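Local coordinates for coiled-coil quantitatively-enriched protein 1 (Schizosaccharomyces pombe, PDB 7CUJ) that links telomeres to the meiotic centrosome and is required for telomere clustering in meiotic prophase, telomere length regulation and chromosome segregation, at residues A[106-114]-A[283-294]. Residues are numbered along the deposited sequence; the frame is centred on the assembly and turned at random.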
ATOM      1  N   PHE A 106      19.938 -18.813 -23.771  1.00 42.01           N
ATOM      2  CA  PHE A 106      21.148 -19.469 -23.303  1.00 40.67           C
ATOM      3  C   PHE A 106      21.118 -20.949 -23.679  1.00 42.08           C
ATOM      4  O   PHE A 106      22.084 -21.460 -24.243  1.00 43.17           O
ATOM      5  CB  PHE A 106      21.345 -19.284 -21.795  1.00 37.07           C
ATOM      6  CG  PHE A 106      22.450 -20.129 -21.216  1.00 36.92           C
ATOM      7  CD1 PHE A 106      23.774 -19.714 -21.285  1.00 37.96           C
ATOM      8  CD2 PHE A 106      22.174 -21.357 -20.628  1.00 36.60           C
ATOM      9  CE1 PHE A 106      24.794 -20.499 -20.767  1.00 38.05           C
ATOM     10  CE2 PHE A 106      23.194 -22.143 -20.113  1.00 36.94           C
ATOM     11  CZ  PHE A 106      24.503 -21.713 -20.184  1.00 37.52           C
ATOM     12  N   LEU A 107      20.003 -21.617 -23.364  1.00 41.47           N
ATOM     13  CA  LEU A 107      19.870 -23.051 -23.566  1.00 44.10           C
ATOM     14  C   LEU A 107      19.938 -23.388 -25.054  1.00 47.69           C
ATOM     15  O   LEU A 107      20.507 -24.410 -25.430  1.00 49.28           O
ATOM     16  CB  LEU A 107      18.561 -23.534 -22.931  1.00 41.69           C
ATOM     17  CG  LEU A 107      18.560 -23.606 -21.403  1.00 39.27           C
ATOM     18  CD1 LEU A 107      17.157 -23.850 -20.875  1.00 38.50           C
ATOM     19  CD2 LEU A 107      19.513 -24.679 -20.897  1.00 38.33           C
ATOM     20  N   GLN A 108      19.370 -22.511 -25.891  1.00 51.12           N
ATOM     21  CA  GLN A 108      19.379 -22.683 -27.335  1.00 55.62           C
ATOM     22  C   GLN A 108      20.815 -22.625 -27.850  1.00 58.27           C
ATOM     23  O   GLN A 108      21.249 -23.515 -28.578  1.00 61.54           O
ATOM     24  CB  GLN A 108      18.537 -21.595 -28.005  1.00 57.43           C
ATOM     25  CG  GLN A 108      18.331 -21.805 -29.500  1.00 62.63           C
ATOM     26  CD  GLN A 108      18.116 -20.500 -30.226  1.00 66.26           C
ATOM     27  OE1 GLN A 108      19.044 -19.725 -30.444  1.00 68.36           O
ATOM     28  NE2 GLN A 108      16.877 -20.249 -30.616  1.00 69.39           N
ATOM     29  N   GLU A 109      21.537 -21.569 -27.454  1.00 59.24           N
ATOM     30  CA  GLU A 109      22.860 -21.270 -27.980  1.00 62.53           C
ATOM     31  C   GLU A 109      23.891 -22.248 -27.420  1.00 61.39           C
ATOM     32  O   GLU A 109      24.941 -22.443 -28.028  1.00 66.00           O
ATOM     33  CB  GLU A 109      23.258 -19.822 -27.682  1.00 64.06           C
ATOM     34  CG  GLU A 109      22.406 -18.787 -28.398  1.00 68.40           C
ATOM     35  CD  GLU A 109      22.548 -18.708 -29.910  1.00 74.43           C
ATOM     36  OE1 GLU A 109      23.585 -19.164 -30.443  1.00 77.17           O
ATOM     37  OE2 GLU A 109      21.620 -18.177 -30.554  1.00 78.36           O
ATOM     38  N   LEU A 110      23.585 -22.852 -26.263  1.00 55.91           N
ATOM     39  CA  LEU A 110      24.478 -23.827 -25.656  1.00 54.32           C
ATOM     40  C   LEU A 110      24.579 -25.057 -26.554  1.00 57.45           C
ATOM     41  O   LEU A 110      25.679 -25.468 -26.911  1.00 58.21           O
ATOM     42  CB  LEU A 110      23.981 -24.198 -24.254  1.00 49.85           C
ATOM     43  CG  LEU A 110      24.866 -25.176 -23.477  1.00 49.70           C
ATOM     44  CD1 LEU A 110      26.191 -24.535 -23.087  1.00 48.21           C
ATOM     45  CD2 LEU A 110      24.145 -25.702 -22.245  1.00 46.92           C
ATOM     46  N   PHE A 111      23.422 -25.624 -26.920  1.00 58.46           N
ATOM     47  CA  PHE A 111      23.363 -26.843 -27.712  1.00 62.62           C
ATOM     48  C   PHE A 111      23.766 -26.568 -29.160  1.00 66.81           C
ATOM     49  O   PHE A 111      24.283 -27.454 -29.836  1.00 68.36           O
ATOM     50  CB  PHE A 111      21.988 -27.504 -27.590  1.00 62.96           C
ATOM     51  CG  PHE A 111      21.719 -28.125 -26.243  1.00 61.02           C
ATOM     52  CD1 PHE A 111      22.333 -29.312 -25.872  1.00 61.75           C
ATOM     53  CD2 PHE A 111      20.855 -27.521 -25.342  1.00 59.69           C
ATOM     54  CE1 PHE A 111      22.089 -29.880 -24.630  1.00 60.54           C
ATOM     55  CE2 PHE A 111      20.613 -28.089 -24.099  1.00 59.04           C
ATOM     56  CZ  PHE A 111      21.230 -29.268 -23.745  1.00 59.69           C
ATOM     57  N   LYS A 112      23.530 -25.329 -29.611  1.00 70.27           N
ATOM     58  CA  LYS A 112      23.898 -24.868 -30.940  1.00 74.95           C
ATOM     59  C   LYS A 112      25.411 -24.971 -31.122  1.00 79.27           C
ATOM     60  O   LYS A 112      25.886 -25.305 -32.206  1.00 82.34           O
ATOM     61  CB  LYS A 112      23.440 -23.418 -31.123  1.00 75.93           C
ATOM     62  CG  LYS A 112      23.125 -22.988 -32.549  1.00 80.12           C
ATOM     63  CD  LYS A 112      22.511 -21.606 -32.606  1.00 80.62           C
ATOM     64  CE  LYS A 112      21.634 -21.387 -33.822  1.00 83.24           C
ATOM     65  NZ  LYS A 112      20.752 -20.208 -33.647  1.00 80.76           N
ATOM     66  N   ASN A 113      26.156 -24.680 -30.046  1.00 78.82           N
ATOM     67  CA  ASN A 113      27.610 -24.636 -30.069  1.00 79.81           C
ATOM     68  C   ASN A 113      28.197 -25.888 -29.420  1.00 80.00           C
ATOM     69  O   ASN A 113      29.414 -26.016 -29.325  1.00 80.22           O
ATOM     70  CB  ASN A 113      28.153 -23.370 -29.397  1.00 78.94           C
ATOM     71  CG  ASN A 113      27.973 -22.124 -30.238  1.00 84.01           C
ATOM     72  OD1 ASN A 113      28.537 -22.014 -31.326  1.00 89.18           O
ATOM     73  ND2 ASN A 113      27.195 -21.177 -29.740  1.00 82.66           N
ATOM     74  N   LEU A 114      27.329 -26.805 -28.972  1.00 79.47           N
ATOM     75  CA  LEU A 114      27.787 -28.048 -28.369  1.00 83.64           C
ATOM     76  C   LEU A 114      27.835 -29.145 -29.431  1.00 91.26           C
ATOM     77  O   LEU A 114      28.697 -30.020 -29.373  1.00 94.64           O
ATOM     78  CB  LEU A 114      26.873 -28.425 -27.197  1.00 77.51           C
ATOM     79  CG  LEU A 114      27.525 -29.217 -26.063  1.00 76.68           C
ATOM     80  CD1 LEU A 114      28.812 -28.556 -25.587  1.00 72.86           C
ATOM     81  CD2 LEU A 114      26.557 -29.375 -24.901  1.00 74.84           C
ATOM     82  N   ARG A 283      25.032 -15.131 -25.865  1.00 58.25           N
ATOM     83  CA  ARG A 283      25.698 -16.030 -26.793  1.00 61.25           C
ATOM     84  C   ARG A 283      27.140 -16.266 -26.352  1.00 60.88           C
ATOM     85  O   ARG A 283      27.613 -17.400 -26.381  1.00 62.28           O
ATOM     86  CB  ARG A 283      25.626 -15.482 -28.221  1.00 66.00           C
ATOM     87  CG  ARG A 283      24.265 -15.683 -28.868  1.00 68.21           C
ATOM     88  CD  ARG A 283      24.055 -14.894 -30.142  1.00 74.14           C
ATOM     89  NE  ARG A 283      22.693 -15.103 -30.616  1.00 76.04           N
ATOM     90  CZ  ARG A 283      22.223 -14.705 -31.792  1.00 80.36           C
ATOM     91  NH1 ARG A 283      23.005 -14.064 -32.644  1.00 83.79           N
ATOM     92  NH2 ARG A 283      20.965 -14.955 -32.113  1.00 81.14           N
ATOM     93  N   ASP A 284      27.819 -15.190 -25.936  1.00 60.66           N
ATOM     94  CA  ASP A 284      29.209 -15.254 -25.510  1.00 61.57           C
ATOM     95  C   ASP A 284      29.336 -16.109 -24.252  1.00 57.00           C
ATOM     96  O   ASP A 284      30.300 -16.860 -24.113  1.00 56.21           O
ATOM     97  CB  ASP A 284      29.817 -13.857 -25.355  1.00 66.65           C
ATOM     98  CG  ASP A 284      30.189 -13.203 -26.678  1.00 73.81           C
ATOM     99  OD1 ASP A 284      29.575 -13.559 -27.708  1.00 77.14           O
ATOM    100  OD2 ASP A 284      31.097 -12.344 -26.671  1.00 80.83           O
ATOM    101  N   ILE A 285      28.352 -15.999 -23.349  1.00 51.94           N
ATOM    102  CA  ILE A 285      28.322 -16.832 -22.157  1.00 48.37           C
ATOM    103  C   ILE A 285      28.080 -18.283 -22.570  1.00 48.81           C
ATOM    104  O   ILE A 285      28.709 -19.189 -22.029  1.00 48.28           O
ATOM    105  CB  ILE A 285      27.296 -16.322 -21.122  1.00 44.97           C
ATOM    106  CG1 ILE A 285      27.749 -15.008 -20.479  1.00 45.61           C
ATOM    107  CG2 ILE A 285      27.016 -17.382 -20.067  1.00 41.10           C
ATOM    108  CD1 ILE A 285      26.634 -14.224 -19.821  1.00 43.61           C
ATOM    109  N   ALA A 286      27.189 -18.484 -23.551  1.00 49.57           N
ATOM    110  CA  ALA A 286      26.799 -19.813 -24.000  1.00 51.52           C
ATOM    111  C   ALA A 286      27.959 -20.516 -24.705  1.00 54.06           C
ATOM    112  O   ALA A 286      28.194 -21.700 -24.470  1.00 54.48           O
ATOM    113  CB  ALA A 286      25.581 -19.726 -24.886  1.00 50.82           C
ATOM    114  N   LYS A 287      28.672 -19.780 -25.569  1.00 58.22           N
ATOM    115  CA  LYS A 287      29.825 -20.301 -26.287  1.00 61.54           C
ATOM    116  C   LYS A 287      30.893 -20.753 -25.294  1.00 61.73           C
ATOM    117  O   LYS A 287      31.445 -21.843 -25.430  1.00 63.53           O
ATOM    118  CB  LYS A 287      30.376 -19.256 -27.264  1.00 66.17           C
ATOM    119  CG  LYS A 287      29.557 -19.070 -28.536  1.00 69.64           C
ATOM    120  CD  LYS A 287      29.946 -17.860 -29.357  1.00 74.86           C
ATOM    121  CE  LYS A 287      29.095 -17.715 -30.602  1.00 78.34           C
ATOM    122  NZ  LYS A 287      29.472 -16.523 -31.398  1.00 82.43           N
ATOM    123  N   ASN A 288      31.148 -19.907 -24.285  1.00 60.66           N
ATOM    124  CA  ASN A 288      32.183 -20.125 -23.285  1.00 59.83           C
ATOM    125  C   ASN A 288      31.901 -21.387 -22.472  1.00 55.92           C
ATOM    126  O   ASN A 288      32.818 -22.160 -22.204  1.00 56.94           O
ATOM    127  CB  ASN A 288      32.341 -18.918 -22.356  1.00 60.53           C
ATOM    128  CG  ASN A 288      33.315 -17.884 -22.878  1.00 64.46           C
ATOM    129  OD1 ASN A 288      34.328 -17.610 -22.241  1.00 69.23           O
ATOM    130  ND2 ASN A 288      33.021 -17.307 -24.031  1.00 65.07           N
ATOM    131  N   VAL A 289      30.637 -21.569 -22.067  1.00 52.63           N
ATOM    132  CA  VAL A 289      30.240 -22.680 -21.214  1.00 50.29           C
ATOM    133  C   VAL A 289      30.322 -23.977 -22.019  1.00 52.09           C
ATOM    134  O   VAL A 289      30.790 -24.993 -21.508  1.00 53.27           O
ATOM    135  CB  VAL A 289      28.847 -22.464 -20.584  1.00 46.90           C
ATOM    136  CG1 VAL A 289      28.334 -23.705 -19.867  1.00 43.51           C
ATOM    137  CG2 VAL A 289      28.829 -21.274 -19.638  1.00 44.43           C
ATOM    138  N   ALA A 290      29.872 -23.923 -23.279  1.00 53.72           N
ATOM    139  CA  ALA A 290      29.908 -25.076 -24.167  1.00 56.03           C
ATOM    140  C   ALA A 290      31.355 -25.525 -24.344  1.00 58.08           C
ATOM    141  O   ALA A 290      31.688 -26.674 -24.057  1.00 58.99           O
ATOM    142  CB  ALA A 290      29.257 -24.738 -25.487  1.00 56.17           C
ATOM    143  N   THR A 291      32.203 -24.587 -24.787  1.00 59.92           N
ATOM    144  CA  THR A 291      33.634 -24.793 -24.936  1.00 61.22           C
ATOM    145  C   THR A 291      34.191 -25.434 -23.669  1.00 60.84           C
ATOM    146  O   THR A 291      34.979 -26.373 -23.743  1.00 65.23           O
ATOM    147  CB  THR A 291      34.345 -23.471 -25.257  1.00 62.11           C
ATOM    148  OG1 THR A 291      33.721 -22.909 -26.411  1.00 62.63           O
ATOM    149  CG2 THR A 291      35.830 -23.630 -25.504  1.00 65.12           C
ATOM    150  N   TRP A 292      33.748 -24.927 -22.514  1.00 58.40           N
ATOM    151  CA  TRP A 292      34.222 -25.387 -21.221  1.00 57.26           C
ATOM    152  C   TRP A 292      33.837 -26.847 -20.979  1.00 59.66           C
ATOM    153  O   TRP A 292      34.647 -27.618 -20.466  1.00 62.01           O
ATOM    154  CB  TRP A 292      33.709 -24.473 -20.104  1.00 53.92           C
ATOM    155  CG  TRP A 292      34.156 -24.913 -18.748  1.00 53.02           C
ATOM    156  CD1 TRP A 292      35.398 -24.754 -18.205  1.00 54.19           C
ATOM    157  CD2 TRP A 292      33.369 -25.607 -17.764  1.00 51.93           C
ATOM    158  NE1 TRP A 292      35.436 -25.294 -16.949  1.00 54.54           N
ATOM    159  CE2 TRP A 292      34.207 -25.822 -16.648  1.00 53.10           C
ATOM    160  CE3 TRP A 292      32.045 -26.059 -17.711  1.00 49.97           C
ATOM    161  CZ2 TRP A 292      33.761 -26.468 -15.495  1.00 52.47           C
ATOM    162  CZ3 TRP A 292      31.604 -26.701 -16.573  1.00 49.49           C
ATOM    163  CH2 TRP A 292      32.454 -26.902 -15.482  1.00 50.90           C
ATOM    164  N   LEU A 293      32.599 -27.210 -21.345  1.00 57.41           N
ATOM    165  CA  LEU A 293      32.078 -28.553 -21.131  1.00 57.75           C
ATOM    166  C   LEU A 293      32.790 -29.558 -22.038  1.00 60.24           C
ATOM    167  O   LEU A 293      32.988 -30.709 -21.651  1.00 59.18           O
ATOM    168  CB  LEU A 293      30.568 -28.560 -21.390  1.00 54.07           C
ATOM    169  CG  LEU A 293      29.692 -27.978 -20.281  1.00 50.99           C
ATOM    170  CD1 LEU A 293      28.294 -27.689 -20.804  1.00 47.57           C
ATOM    171  CD2 LEU A 293      29.624 -28.916 -19.086  1.00 50.00           C
ATOM    172  N   LYS A 294      33.161 -29.106 -23.244  1.00 62.88           N
ATOM    173  CA  LYS A 294      33.844 -29.928 -24.230  1.00 66.04           C
ATOM    174  C   LYS A 294      35.219 -30.342 -23.707  1.00 69.23           C
ATOM    175  O   LYS A 294      35.707 -31.415 -24.047  1.00 71.34           O
ATOM    176  CB  LYS A 294      34.022 -29.158 -25.543  1.00 69.16           C
ATOM    177  CG  LYS A 294      32.759 -28.928 -26.361  1.00 66.96           C
ATOM    178  CD  LYS A 294      33.013 -28.012 -27.535  1.00 70.18           C
ATOM    179  CE  LYS A 294      31.764 -27.684 -28.320  1.00 70.18           C
ATOM    180  NZ  LYS A 294      32.028 -26.657 -29.354  1.00 73.25           N
TER
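Val289 CG2 meets the Phe106 ring at its edge, near the ring plane, while Ala286 CA and Ile285 CG2 approach obliquely, each 3.9 Å from Phe106 CE1. The first torsion of Phe106 sets CG opposite the backbone N, which brings the ring to helix 275-294; Ile14 and Leu16 of strand 11-16 also touch it. The second flat arrangement is the Glu109 carboxylate against the Arg283 guanidinium, their planes 46° apart. Arg283 CG and NE sit over one face of the carboxylate, so the salt bridge from NE to Glu109 OE2 (3.3 Å) is a charge contact from above the plane; a long salt bridge from Lys112 NZ to the same OE2 extends the network. With an alanine at Glu109, Arg283 and Lys112 would probably lose the carboxylate they share, and Arg283 CG its cover. Asn113 places its ND2 3.4 Å from Lys287 CG and gives that N-H group to Glu109 O, reached from the face opposite to Asn113 N.

Between these polar groups, small residues allow close approach: the axes of the short helical segments 106-112 and 283-294 come within 8.2 Å, with a crossing angle of -44°, and Ala286 CB is 3.6 Å from Glu109 CB. Leu110 and Leu114 both bring CD1 against Ala290 CB, and Phe122 of strand 121-126 touches Leu114 and Leu293. The pair thus packs on the parallel sheet of this α/β domain, one piece of the longer protein.

Lys294 spans the far end, its extended chain delivering NZ to Asn113 O at 2.7 Å and a C=O...N angle of 171°. The chemistry is therefore divided: an apolar seam faces the sheet, whereas along the outer margin Arg283 lies over a carboxylate and Lys294 satisfies a carbonyl; the neighbouring cations probably keep the buried Glu109 ionised.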